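Local coordinates for protein stiv-a81 (Sulfolobus Turreted Icosahedral Virus, PDB 3RKL) that is of unknown function but folds into a three-stranded antiparallel sheet beside two long helices that associate with other copies, probably as a four-helix bundle, at residues T12-G16 with H17-V21; L22-L25 with Q26-I29; I29-L32 with A33-V36; L39-L42 with I43-S47; E51-T55 with E56-L60. The protein carries 1 engineered substitution. One frame throughout, in Å; residues are numbered along the deposited sequence.

Contact 1: T12-G16 with H17-V21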
loop_
_atom_site.group_PDB
_atom_site.type_symbol
_atom_site.label_atom_id
_atom_site.label_comp_id
_atom_site.label_asym_id
_atom_site.label_seq_id
_atom_site.Cartn_x
_atom_site.Cartn_y
_atom_site.Cartn_z
ATOM N N THR A 12 12.289 -29.868 -1.398
ATOM C CA THR A 12 12.336 -29.689 0.048
ATOM C C THR A 12 13.660 -29.074 0.457
ATOM O O THR A 12 14.718 -29.483 -0.015
ATOM C CB THR A 12 12.189 -31.025 0.799
ATOM O OG1 THR A 12 10.965 -31.658 0.421
ATOM C CG2 THR A 12 12.177 -30.801 2.306
ATOM N N ILE A 13 13.586 -28.088 1.340
ATOM C CA ILE A 13 14.774 -27.480 1.910
ATOM C C ILE A 13 15.004 -28.069 3.290
ATOM O O ILE A 13 14.062 -28.210 4.077
ATOM C CB ILE A 13 14.622 -25.955 2.008
ATOM C CG1 ILE A 13 14.396 -25.372 0.612
ATOM C CG2 ILE A 13 15.858 -25.334 2.663
ATOM C CD1 ILE A 13 13.671 -24.059 0.621
ATOM N N GLU A 14 16.261 -28.409 3.574
ATOM C CA GLU A 14 16.645 -28.976 4.853
ATOM C C GLU A 14 17.594 -27.993 5.506
ATOM O O GLU A 14 18.609 -27.644 4.914
ATOM C CB GLU A 14 17.329 -30.335 4.657
ATOM C CG GLU A 14 16.357 -31.449 4.274
ATOM C CD GLU A 14 17.018 -32.648 3.600
ATOM O OE1 GLU A 14 16.301 -33.644 3.354
ATOM O OE2 GLU A 14 18.234 -32.603 3.310
ATOM N N TYR A 15 17.234 -27.527 6.701
ATOM C CA TYR A 15 18.044 -26.540 7.439
ATOM C C TYR A 15 17.645 -26.480 8.920
ATOM O O TYR A 15 16.469 -26.574 9.254
ATOM C CB TYR A 15 17.879 -25.139 6.812
ATOM C CG TYR A 15 18.866 -24.099 7.311
ATOM C CD1 TYR A 15 20.188 -24.074 6.845
ATOM C CD2 TYR A 15 18.484 -23.126 8.254
ATOM C CE1 TYR A 15 21.099 -23.115 7.310
ATOM C CE2 TYR A 15 19.385 -22.173 8.722
ATOM C CZ TYR A 15 20.689 -22.161 8.246
ATOM O OH TYR A 15 21.572 -21.206 8.707
ATOM N N GLY A 16 18.632 -26.311 9.794
ATOM C CA GLY A 16 18.392 -26.056 11.231
ATOM C C GLY A 16 17.339 -26.914 11.928
ATOM O O GLY A 16 16.442 -26.392 12.606
ATOM N N HIS A 17 17.460 -28.228 11.754
ATOM C CA HIS A 17 16.563 -29.234 12.370
ATOM C C HIS A 17 15.159 -29.269 11.756
ATOM O O HIS A 17 14.267 -29.939 12.284
ATOM C CB HIS A 17 16.451 -29.069 13.906
ATOM C CG HIS A 17 17.767 -29.045 14.626
ATOM N ND1 HIS A 17 18.489 -30.187 14.914
ATOM C CD2 HIS A 17 18.471 -28.016 15.156
ATOM C CE1 HIS A 17 19.591 -29.857 15.563
ATOM N NE2 HIS A 17 19.603 -28.547 15.727
ATOM N N LYS A 18 14.966 -28.567 10.639
ATOM C CA LYS A 18 13.654 -28.486 9.996
ATOM C C LYS A 18 13.708 -28.799 8.492
ATOM O O LYS A 18 14.755 -28.684 7.855
ATOM C CB LYS A 18 13.039 -27.102 10.227
ATOM C CG LYS A 18 12.906 -26.726 11.696
ATOM C CD LYS A 18 12.241 -25.382 11.907
ATOM C CE LYS A 18 12.190 -25.026 13.387
ATOM N NZ LYS A 18 11.699 -23.642 13.634
ATOM N N GLU A 19 12.559 -29.208 7.951
ATOM C CA GLU A 19 12.381 -29.461 6.517
ATOM C C GLU A 19 11.240 -28.585 6.008
ATOM O O GLU A 19 10.200 -28.500 6.656
ATOM C CB GLU A 19 12.049 -30.934 6.252
ATOM C CG GLU A 19 13.223 -31.750 5.727
ATOM C CD GLU A 19 13.010 -33.249 5.845
ATOM O OE1 GLU A 19 11.862 -33.708 5.669
ATOM O OE2 GLU A 19 13.993 -33.973 6.109
ATOM N N PHE A 20 11.433 -27.951 4.852
ATOM C CA PHE A 20 10.442 -27.021 4.301
ATOM C C PHE A 20 10.146 -27.345 2.839
ATOM O O PHE A 20 11.044 -27.310 2.001
ATOM C CB PHE A 20 10.951 -25.590 4.420
ATOM C CG PHE A 20 9.910 -24.545 4.144
ATOM C CD1 PHE A 20 9.028 -24.150 5.142
ATOM C CD2 PHE A 20 9.823 -23.936 2.902
ATOM C CE1 PHE A 20 8.073 -23.174 4.898
ATOM C CE2 PHE A 20 8.866 -22.966 2.654
ATOM C CZ PHE A 20 7.992 -22.587 3.657
ATOM N N VAL A 21 8.885 -27.677 2.559
ATOM C CA VAL A 21 8.470 -28.131 1.232
ATOM C C VAL A 21 7.843 -27.011 0.420
ATOM O O VAL A 21 6.889 -26.366 0.860
ATOM C CB VAL A 21 7.469 -29.294 1.337
ATOM C CG1 VAL A 21 7.042 -29.751 -0.054
ATOM C CG2 VAL A 21 8.083 -30.444 2.129
#
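I13 and F20 face each other as a hydrogen-bonded pair in the antiparallel hairpin of strands 12-15 and 18-21. Their backbones exchange two bonds, I13 N to F20 O at 2.7 Å and F20 N to I13 O at 2.8 Å. Y15 and K18 repeat the pattern beside the turn: Y15 N gives to K18 O at 3.0 Å, whereas K18 N returns to Y15 O from above its carbonyl plane. The turn is type I', with G16 and H17 at its corners. The packed part is the buried I13 with F20 beside it: their CB atoms lie 4.4 Å apart, and with CG anti to the backbone N (chi1 -168°) F20 carries its ring away from strand 12-15, toward Y67. K18 starts from this face but is exposed, its end leading away. The face of T12, E14, E19 and V21 is looser and more exposed. There E14 and E19 extend together from the sheet, with E14 CG 3.5 Å from E19 CG. Their carboxylate planes are 37° apart and E14 OE1 comes to 3.6 Å from E19 OE2, an approach of like charges. T12 CG2 rests on E19 CG at 3.7 Å. Strand 3-9 runs beside strand 12-15, setting I6 against I13 and I4 against Y15, while helix 55-80 packs on the I13/F20 face, where Y67 stacks with the F20 ring and H62 NE2 hydrogen-bonds Y15 OH.

Contact 2: L22-L25 with Q26-I29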
loop_
_atom_site.group_PDB
_atom_site.type_symbol
_atom_site.label_atom_id
_atom_site.label_comp_id
_atom_site.label_asym_id
_atom_site.label_seq_id
_atom_site.Cartn_x
_atom_site.Cartn_y
_atom_site.Cartn_z
ATOM N N LEU A 22 8.391 -26.783 -0.772
ATOM C CA LEU A 22 7.845 -25.805 -1.697
ATOM C C LEU A 22 6.881 -26.507 -2.649
ATOM O O LEU A 22 7.096 -27.663 -3.018
ATOM C CB LEU A 22 8.969 -25.099 -2.469
ATOM C CG LEU A 22 9.861 -24.117 -1.696
ATOM C CD1 LEU A 22 9.041 -23.068 -0.950
ATOM C CD2 LEU A 22 10.805 -24.826 -0.742
ATOM N N SER A 23 5.805 -25.824 -3.020
ATOM C CA SER A 23 4.795 -26.414 -3.922
ATOM C C SER A 23 4.404 -25.543 -5.120
ATOM O O SER A 23 3.872 -26.048 -6.114
ATOM C CB SER A 23 3.535 -26.777 -3.128
ATOM O OG SER A 23 2.811 -25.615 -2.757
ATOM N N ASN A 24 4.612 -24.237 -5.009
ATOM C CA ASN A 24 4.346 -23.311 -6.101
ATOM C C ASN A 24 5.387 -22.223 -6.019
ATOM O O ASN A 24 5.178 -21.244 -5.306
ATOM C CB ASN A 24 2.938 -22.719 -5.964
ATOM C CG ASN A 24 2.565 -21.796 -7.119
ATOM O OD1 ASN A 24 3.426 -21.293 -7.849
ATOM N ND2 ASN A 24 1.269 -21.560 -7.277
ATOM N N LEU A 25 6.502 -22.399 -6.729
ATOM C CA LEU A 25 7.673 -21.535 -6.532
ATOM C C LEU A 25 7.362 -20.051 -6.719
ATOM O O LEU A 25 7.743 -19.233 -5.880
ATOM C CB LEU A 25 8.857 -21.954 -7.404
ATOM C CG LEU A 25 9.510 -23.295 -7.061
ATOM C CD1 LEU A 25 10.653 -23.622 -8.020
ATOM C CD2 LEU A 25 10.005 -23.291 -5.608
ATOM N N GLN A 26 6.658 -19.709 -7.797
ATOM C CA GLN A 26 6.338 -18.306 -8.079
ATOM C C GLN A 26 5.608 -17.666 -6.892
ATOM O O GLN A 26 5.945 -16.555 -6.468
ATOM C CB GLN A 26 5.511 -18.180 -9.370
ATOM C CG GLN A 26 4.994 -16.758 -9.675
ATOM C CD GLN A 26 6.101 -15.798 -10.065
ATOM O OE1 GLN A 26 6.491 -15.718 -11.238
ATOM N NE2 GLN A 26 6.597 -15.043 -9.088
ATOM N N GLU A 27 4.626 -18.376 -6.347
ATOM C CA GLU A 27 3.818 -17.868 -5.242
ATOM C C GLU A 27 4.576 -17.921 -3.926
ATOM O O GLU A 27 4.535 -16.973 -3.133
ATOM C CB GLU A 27 2.500 -18.650 -5.121
ATOM C CG GLU A 27 1.520 -18.341 -6.233
ATOM C CD GLU A 27 1.234 -16.856 -6.354
ATOM O OE1 GLU A 27 0.735 -16.273 -5.368
ATOM O OE2 GLU A 27 1.521 -16.278 -7.426
ATOM N N ASP A 28 5.273 -19.030 -3.701
ATOM C CA ASP A 28 6.056 -19.219 -2.477
ATOM C C ASP A 28 7.159 -18.171 -2.336
ATOM O O ASP A 28 7.433 -17.675 -1.239
ATOM C CB ASP A 28 6.685 -20.622 -2.450
ATOM C CG ASP A 28 5.660 -21.738 -2.243
ATOM O OD1 ASP A 28 4.588 -21.511 -1.632
ATOM O OD2 ASP A 28 5.944 -22.858 -2.699
ATOM N N ILE A 29 7.804 -17.820 -3.448
ATOM C CA ILE A 29 8.849 -16.802 -3.393
ATOM C C ILE A 29 8.260 -15.453 -2.952
ATOM O O ILE A 29 8.811 -14.798 -2.069
ATOM C CB ILE A 29 9.613 -16.705 -4.738
ATOM C CG1 ILE A 29 10.484 -17.954 -4.920
ATOM C CG2 ILE A 29 10.464 -15.448 -4.781
ATOM C CD1 ILE A 29 10.998 -18.161 -6.346
HETATM O O HOH W 1 3.963 -24.104 -1.197
HETATM O O HOH W 2 6.055 -21.371 -10.074
#
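D28 reaches back to S23 and N24, and a single carboxylate oxygen receives both of their backbone N-H groups. S23 N meets D28 OD2 at 3.0 Å, almost in line with the C-O bond; N24 N, also 3.0 Å from D28 OD2, arrives from well above the carboxylate plane (49° out of it). Two bonds from different directions should hold the carboxylate in a fixed rotation. The return bond is D28 N to N24 O, short at 2.7 Å, so the two residues grip each other from both ends. L22 closes the apolar side of this group, its CD1 lying 3.7 Å from D28 CB. The arrangement is the N-terminal cap of helix 25-46, with N24 at the N-cap position. Its CG, anti to the backbone N (chi1 -177°), brings OD1 toward E27 N, though the capping bond is weak at 3.5 Å. E27 runs alongside the N24 amide, and N24 ND2 passes 3.4 Å from E27 CG. A water accepts from Q26 N and donates weakly to N24 OD1. One turn into the helix, I29 N binds L25 O and I29 CG1 leans over the same carbonyl. Further out, another water links S23 OG to D28 OD1, and that second carboxylate oxygen also bonds Y49 OH of a neighbouring subunit. E27 is paired with K30, and Q26 NE2 donates to A40 O of another neighbouring subunit, while M74 and F75 of helix 55-80 pack against L25.

Contact 3: I29-L32 with A33-V36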
loop_
_atom_site.group_PDB
_atom_site.type_symbol
_atom_site.label_atom_id
_atom_site.label_comp_id
_atom_site.label_asym_id
_atom_site.label_seq_id
_atom_site.Cartn_x
_atom_site.Cartn_y
_atom_site.Cartn_z
ATOM N N ILE A 29 7.804 -17.820 -3.448
ATOM C CA ILE A 29 8.849 -16.802 -3.393
ATOM C C ILE A 29 8.260 -15.453 -2.952
ATOM O O ILE A 29 8.811 -14.798 -2.069
ATOM C CB ILE A 29 9.613 -16.705 -4.738
ATOM C CG1 ILE A 29 10.484 -17.954 -4.920
ATOM C CG2 ILE A 29 10.464 -15.448 -4.781
ATOM C CD1 ILE A 29 10.998 -18.161 -6.346
ATOM N N LYS A 30 7.134 -15.043 -3.542
ATOM C CA LYS A 30 6.481 -13.791 -3.131
ATOM C C LYS A 30 6.100 -13.845 -1.653
ATOM O O LYS A 30 6.375 -12.914 -0.887
ATOM C CB LYS A 30 5.225 -13.520 -3.967
ATOM C CG LYS A 30 5.493 -13.180 -5.427
ATOM C CD LYS A 30 4.215 -12.776 -6.168
ATOM C CE LYS A 30 3.135 -13.848 -6.167
ATOM N NZ LYS A 30 1.894 -13.434 -6.935
ATOM N N ASN A 31 5.471 -14.947 -1.257
ATOM C CA ASN A 31 4.992 -15.093 0.123
ATOM C C ASN A 31 6.128 -15.083 1.146
ATOM O O ASN A 31 6.032 -14.435 2.200
ATOM C CB ASN A 31 4.183 -16.369 0.280
ATOM C CG ASN A 31 2.858 -16.330 -0.457
ATOM O OD1 ASN A 31 2.367 -15.261 -0.829
ATOM N ND2 ASN A 31 2.260 -17.512 -0.670
ATOM N N LEU A 32 7.200 -15.798 0.832
ATOM C CA LEU A 32 8.351 -15.858 1.728
ATOM C C LEU A 32 9.043 -14.489 1.831
ATOM O O LEU A 32 9.472 -14.094 2.912
ATOM C CB LEU A 32 9.343 -16.925 1.276
ATOM C CG LEU A 32 8.902 -18.383 1.445
ATOM C CD1 LEU A 32 9.812 -19.315 0.656
ATOM C CD2 LEU A 32 8.876 -18.782 2.888
ATOM N N ALA A 33 9.136 -13.746 0.725
ATOM C CA ALA A 33 9.735 -12.418 0.778
ATOM C C ALA A 33 8.921 -11.481 1.675
ATOM O O ALA A 33 9.476 -10.687 2.428
ATOM C CB ALA A 33 9.909 -11.806 -0.637
ATOM N N GLU A 34 7.608 -11.568 1.548
ATOM C CA GLU A 34 6.699 -10.772 2.357
ATOM C C GLU A 34 6.842 -11.113 3.843
ATOM O O GLU A 34 6.858 -10.219 4.690
ATOM C CB GLU A 34 5.273 -11.007 1.870
ATOM C CG GLU A 34 4.244 -10.122 2.488
ATOM C CD GLU A 34 2.880 -10.323 1.870
ATOM O OE1 GLU A 34 2.540 -11.477 1.517
ATOM O OE2 GLU A 34 2.147 -9.326 1.737
ATOM N N ILE A 35 6.944 -12.412 4.156
ATOM C CA ILE A 35 7.127 -12.851 5.540
ATOM C C ILE A 35 8.432 -12.305 6.117
ATOM O O ILE A 35 8.471 -11.804 7.242
ATOM C CB ILE A 35 7.037 -14.401 5.653
ATOM C CG1 ILE A 35 5.587 -14.844 5.489
ATOM C CG2 ILE A 35 7.631 -14.897 6.981
ATOM C CD1 ILE A 35 5.419 -16.305 5.104
ATOM N N VAL A 36 9.519 -12.404 5.353
ATOM C CA VAL A 36 10.806 -11.894 5.795
ATOM C C VAL A 36 10.727 -10.386 6.038
ATOM O O VAL A 36 11.193 -9.896 7.065
ATOM C CB VAL A 36 11.915 -12.256 4.777
ATOM C CG1 VAL A 36 13.220 -11.546 5.080
ATOM C CG2 VAL A 36 12.129 -13.792 4.763
HETATM O O HOH W 3 3.170 -13.935 2.775
HETATM O O HOH W 4 3.005 -12.539 -1.391
#
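N31 and E34 carry the flat groups here, an amide and a carboxylate that approach on the same side of helix 25-46 without touching. N31 OD1 stays 4.5 Å from E34 OE1, and water spans the interval. E34 has two conformers, so the bridges to it are tentative. In the conformer described here, one water donates to N31 O at 3.0 Å and to E34 OE1 at 2.8 Å, so a backbone carbonyl already used by the helix gains a second partner. Another lies between N31 OD1 and E34 OE1, but it has more acceptors nearby than protons to give. E34 CG stands anti to the backbone N (chi1 -172°), and the extended chain lifts the carboxylate away from the backbone to meet the waters. The N31 amide turns to a neighbouring subunit, ND2 donating to its Y49 OH. Beneath the polar side the backbone is a regular alpha helix: A33, E34, I35 and V36 each donate to the residue four places earlier, as in V36 N to L32 O at 3.0 Å. I35 CG1 and V36 CG2 lie close over the carbonyls of N31 and L32, each at 3.3 Å from the oxygen. Apolar side chains turn to the other helices: L32 meets Y64, V36 meets L61 and I29 meets F75, all on helix 55-80, while A33 packs on Y37 and I35 on L46 of two neighbouring subunits.

Contact 4: L39-L42 with I43-S47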
loop_
_atom_site.group_PDB
_atom_site.type_symbol
_atom_site.label_atom_id
_atom_site.label_comp_id
_atom_site.label_asym_id
_atom_site.label_seq_id
_atom_site.Cartn_x
_atom_site.Cartn_y
_atom_site.Cartn_z
ATOM N N LEU A 39 8.653 -9.745 9.225
ATOM C CA LEU A 39 9.413 -10.088 10.434
ATOM C C LEU A 39 10.432 -9.006 10.761
ATOM O O LEU A 39 10.557 -8.562 11.912
ATOM C CB LEU A 39 10.110 -11.458 10.299
ATOM C CG LEU A 39 9.209 -12.640 10.663
ATOM C CD1 LEU A 39 9.686 -13.929 9.993
ATOM C CD2 LEU A 39 9.151 -12.808 12.177
ATOM N N ALA A 40 11.149 -8.552 9.741
ATOM C CA ALA A 40 12.144 -7.528 9.942
ATOM C C ALA A 40 11.514 -6.233 10.451
ATOM O O ALA A 40 12.054 -5.584 11.352
ATOM C CB ALA A 40 12.919 -7.275 8.642
ATOM N N LYS A 41 10.374 -5.852 9.887
ATOM C CA LYS A 41 9.700 -4.634 10.303
ATOM C C LYS A 41 9.138 -4.749 11.712
ATOM O O LYS A 41 9.125 -3.768 12.452
ATOM C CB LYS A 41 8.558 -4.280 9.349
ATOM C CG LYS A 41 7.976 -2.900 9.620
ATOM C CD LYS A 41 7.353 -2.278 8.362
ATOM C CE LYS A 41 7.529 -0.769 8.329
ATOM N NZ LYS A 41 8.958 -0.367 8.172
ATOM N N LEU A 42 8.654 -5.933 12.063
ATOM C CA LEU A 42 8.124 -6.177 13.410
ATOM C C LEU A 42 9.240 -6.070 14.454
ATOM O O LEU A 42 9.050 -5.492 15.510
ATOM C CB LEU A 42 7.476 -7.556 13.480
ATOM C CG LEU A 42 7.001 -8.000 14.865
ATOM C CD1 LEU A 42 5.946 -7.045 15.446
ATOM C CD2 LEU A 42 6.469 -9.418 14.775
ATOM N N ILE A 43 10.394 -6.649 14.150
ATOM C CA ILE A 43 11.546 -6.551 15.048
ATOM C C ILE A 43 11.919 -5.081 15.254
ATOM O O ILE A 43 12.151 -4.643 16.380
ATOM C CB ILE A 43 12.721 -7.384 14.531
ATOM C CG1 ILE A 43 12.397 -8.871 14.645
ATOM C CG2 ILE A 43 14.003 -7.040 15.293
ATOM C CD1 ILE A 43 13.376 -9.768 13.914
ATOM N N GLU A 44 11.928 -4.313 14.169
ATOM C CA GLU A 44 12.241 -2.894 14.236
ATOM C C GLU A 44 11.290 -2.144 15.168
ATOM O O GLU A 44 11.712 -1.338 15.999
ATOM C CB GLU A 44 12.169 -2.274 12.842
ATOM C CG GLU A 44 12.598 -0.820 12.819
ATOM C CD GLU A 44 12.364 -0.133 11.487
ATOM O OE1 GLU A 44 11.870 -0.764 10.533
ATOM O OE2 GLU A 44 12.657 1.072 11.411
ATOM N N LYS A 45 9.999 -2.418 15.020
ATOM C CA LYS A 45 8.984 -1.727 15.794
ATOM C C LYS A 45 9.020 -2.151 17.260
ATOM O O LYS A 45 8.895 -1.311 18.156
ATOM C CB LYS A 45 7.582 -1.984 15.206
ATOM C CG LYS A 45 7.356 -1.323 13.843
ATOM C CD LYS A 45 7.648 0.179 13.844
ATOM C CE LYS A 45 7.355 0.788 12.475
ATOM N NZ LYS A 45 7.506 2.270 12.477
ATOM N N LEU A 46 9.222 -3.443 17.507
ATOM C CA LEU A 46 9.307 -3.932 18.892
ATOM C C LEU A 46 10.528 -3.357 19.594
ATOM O O LEU A 46 10.517 -3.140 20.810
ATOM C CB LEU A 46 9.349 -5.456 18.950
ATOM C CG LEU A 46 8.033 -6.177 18.677
ATOM C CD1 LEU A 46 8.282 -7.664 18.530
ATOM C CD2 LEU A 46 7.035 -5.908 19.792
ATOM N N SER A 47 11.578 -3.097 18.824
ATOM C CA SER A 47 12.820 -2.552 19.380
ATOM C C SER A 47 12.681 -1.154 19.997
ATOM O O SER A 47 13.516 -0.753 20.812
ATOM C CB SER A 47 13.923 -2.550 18.311
ATOM O OG SER A 47 14.280 -3.874 17.972
#
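L42 and L46, one turn apart on helix 25-46, make the apolar contact of this segment of a predicted coiled coil; each chain supplies two long helices, and the four-helix bundle probably forms with another copy. L42 CG lies 3.9 Å from L46 CD1, the two side chains slanting across each other. L42 has CG anti to its backbone N (chi1 174°), which swings the fork along the helix toward L46; L46 in turn rests its CG 3.4 Å from L42 O, so this side chain lies against the carbonyl that accepts L46 N. I43 sits over the previous turn in the same manner: its CG1 is 3.3 Å from L39 O, the oxygen that also receives I43 N. K41 takes part by its tip. Its chain bends at the last two torsions and sends NZ obliquely toward E44, where a long salt bridge to OE1 spans 3.8 Å. That carboxylate has a stronger partner in K30 of a neighbouring subunit, so the link to K41 is probably a secondary, electrostatic one. K45 lays its CG near K41 O and extends to the same polar side of the helix. The buried side is shared: L39 reaches L60 and L61, I43 reaches Y58 and L46 reaches L57 of helix 55-80, whereas L42 packs on L39 of a second neighbouring subunit. Near the end of the helix I43 O accepts twice from one residue, S47 N at 2.9 Å and S47 OG at 2.8 Å arriving from opposite faces of the carbonyl plane.

Contact 5: E51-T55 with E56-L60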
loop_
_atom_site.group_PDB
_atom_site.type_symbol
_atom_site.label_atom_id
_atom_site.label_comp_id
_atom_site.label_asym_id
_atom_site.label_seq_id
_atom_site.Cartn_x
_atom_site.Cartn_y
_atom_site.Cartn_z
ATOM N N GLU A 51 14.252 -3.751 25.092
ATOM C CA GLU A 51 15.708 -3.825 25.087
ATOM C C GLU A 51 16.156 -5.060 24.313
ATOM O O GLU A 51 17.033 -4.971 23.452
ATOM C CB GLU A 51 16.258 -3.848 26.512
ATOM C CG GLU A 51 16.105 -2.512 27.240
ATOM C CD GLU A 51 16.939 -2.425 28.505
ATOM O OE1 GLU A 51 18.155 -2.700 28.441
ATOM O OE2 GLU A 51 16.379 -2.067 29.564
ATOM N N GLU A 52 15.521 -6.195 24.606
ATOM C CA GLU A 52 15.778 -7.463 23.914
ATOM C C GLU A 52 14.517 -7.968 23.237
ATOM O O GLU A 52 13.571 -8.375 23.910
ATOM C CB GLU A 52 16.240 -8.541 24.907
ATOM C CG GLU A 52 17.645 -8.358 25.466
ATOM C CD GLU A 52 18.725 -8.976 24.585
ATOM O OE1 GLU A 52 19.617 -9.663 25.128
ATOM O OE2 GLU A 52 18.681 -8.775 23.354
ATOM N N VAL A 53 14.500 -7.956 21.908
ATOM C CA VAL A 53 13.422 -8.592 21.165
ATOM C C VAL A 53 13.628 -10.116 21.186
ATOM O O VAL A 53 14.761 -10.600 21.075
ATOM C CB VAL A 53 13.330 -8.034 19.735
ATOM C CG1 VAL A 53 12.294 -8.800 18.914
ATOM C CG2 VAL A 53 12.983 -6.556 19.786
ATOM N N ASP A 54 12.539 -10.861 21.370
ATOM C CA ASP A 54 12.620 -12.331 21.497
ATOM C C ASP A 54 13.462 -12.974 20.397
ATOM O O ASP A 54 13.267 -12.699 19.204
ATOM C CB ASP A 54 11.228 -12.962 21.484
ATOM C CG ASP A 54 10.486 -12.793 22.804
ATOM O OD1 ASP A 54 11.127 -12.505 23.841
ATOM O OD2 ASP A 54 9.248 -12.955 22.796
ATOM N N THR A 55 14.389 -13.840 20.812
ATOM C CA THR A 55 15.276 -14.562 19.893
ATOM C C THR A 55 14.506 -15.364 18.860
ATOM O O THR A 55 14.983 -15.557 17.739
ATOM C CB THR A 55 16.210 -15.533 20.654
ATOM O OG1 THR A 55 17.003 -14.795 21.589
ATOM C CG2 THR A 55 17.125 -16.264 19.682
ATOM N N GLU A 56 13.320 -15.838 19.239
ATOM C CA GLU A 56 12.476 -16.586 18.313
ATOM C C GLU A 56 12.181 -15.791 17.045
ATOM O O GLU A 56 12.115 -16.372 15.961
ATOM C CB GLU A 56 11.154 -16.998 18.964
ATOM C CG GLU A 56 10.288 -17.897 18.093
ATOM C CD GLU A 56 11.005 -19.168 17.659
ATOM O OE1 GLU A 56 11.259 -20.031 18.525
ATOM O OE2 GLU A 56 11.314 -19.303 16.450
ATOM N N LEU A 57 11.976 -14.475 17.172
ATOM C CA LEU A 57 11.704 -13.642 15.993
ATOM C C LEU A 57 12.907 -13.569 15.053
ATOM O O LEU A 57 12.737 -13.652 13.838
ATOM C CB LEU A 57 11.231 -12.230 16.380
ATOM C CG LEU A 57 9.834 -12.144 17.019
ATOM C CD1 LEU A 57 9.477 -10.690 17.277
ATOM C CD2 LEU A 57 8.772 -12.781 16.142
ATOM N N TYR A 58 14.111 -13.432 15.608
ATOM C CA TYR A 58 15.341 -13.425 14.795
ATOM C C TYR A 58 15.575 -14.784 14.116
ATOM O O TYR A 58 16.022 -14.846 12.955
ATOM C CB TYR A 58 16.575 -13.046 15.619
ATOM C CG TYR A 58 16.588 -11.617 16.126
ATOM C CD1 TYR A 58 17.176 -10.602 15.400
ATOM C CD2 TYR A 58 16.027 -11.296 17.360
ATOM C CE1 TYR A 58 17.182 -9.286 15.875
ATOM C CE2 TYR A 58 16.034 -9.987 17.843
ATOM C CZ TYR A 58 16.613 -8.993 17.096
ATOM O OH TYR A 58 16.612 -7.697 17.572
ATOM N N ASN A 59 15.283 -15.856 14.852
ATOM C CA ASN A 59 15.367 -17.221 14.333
ATOM C C ASN A 59 14.403 -17.438 13.159
ATOM O O ASN A 59 14.816 -17.945 12.114
ATOM C CB ASN A 59 15.094 -18.246 15.445
ATOM C CG ASN A 59 16.227 -18.335 16.454
ATOM O OD1 ASN A 59 17.388 -18.135 16.113
ATOM N ND2 ASN A 59 15.889 -18.647 17.705
ATOM N N LEU A 60 13.141 -17.031 13.327
ATOM C CA LEU A 60 12.136 -17.132 12.253
ATOM C C LEU A 60 12.571 -16.344 11.027
ATOM O O LEU A 60 12.429 -16.796 9.891
ATOM C CB LEU A 60 10.775 -16.594 12.709
ATOM C CG LEU A 60 9.900 -17.446 13.624
ATOM C CD1 LEU A 60 8.726 -16.605 14.104
ATOM C CD2 LEU A 60 9.411 -18.702 12.915
HETATM O O HOH W 5 16.761 -7.073 20.279
#
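D54 and T55 offer their carbonyls to the residues ahead, L57 N reaching D54 O at 3.0 Å from above the carbonyl plane and N59 N reaching T55 O at 2.9 Å almost in line with the C=O. The pair marks the entry from an extended loop into helix 55-80, the second helix of a helical hairpin. The first bond is bent, with 139° at the hydrogen, whereas the second is straighter, at 163°, and is the i to i+4 bond of an alpha helix. V53, just before the entry, points back over the helix and supplies the apolar packing. Its CG1 lies 3.8 Å from L57 CD1, and its CB is just as close to Y58 CE2; both side chains cross it at about a right angle. The Y58 ring lies edge-on to the backbone, with V53 O in its plane 3.5 Å from CE2. Y58 owes this to a first torsion that sets CG anti to the carbonyl carbon (chi1 -67°), which turns the ring back toward V53 and D54. T55 CG2 comes to 3.3 Å from N59 ND2, obliquely over the turn. Helix 25-46 lies beneath the apolar group, with L46 against V53 and I43 against L57. Neighbouring subunits close in as well: L57 packs on L57 of one, and the Y58 ring meets F75 of another. At the far end of that ring, one water accepts from V53 N at 2.9 Å and hydrogen-bonds Y58 OH at 2.8 Å.

How the contacts relate
The five contacts come in order along the chain: the hairpin of strands 12-15 and 18-21 (contact 1), the cap of helix 25-46 (contact 2), two later parts of that helix (contacts 3 and 4), and the start of helix 55-80 (contact 5). Contact 3 starts on the I29 that ends contact 2, their centres 10 Å apart. Contact 1 packs on both, through I13 against L22 and F20 against L32, so the hairpin rests on the loop and early turns of helix 25-46. Contacts 4 and 5, with centres 9 Å apart, interlock near the connecting loop. Contacts 2 to 5 all touch one neighbouring subunit, consistent with helices that bundle between copies.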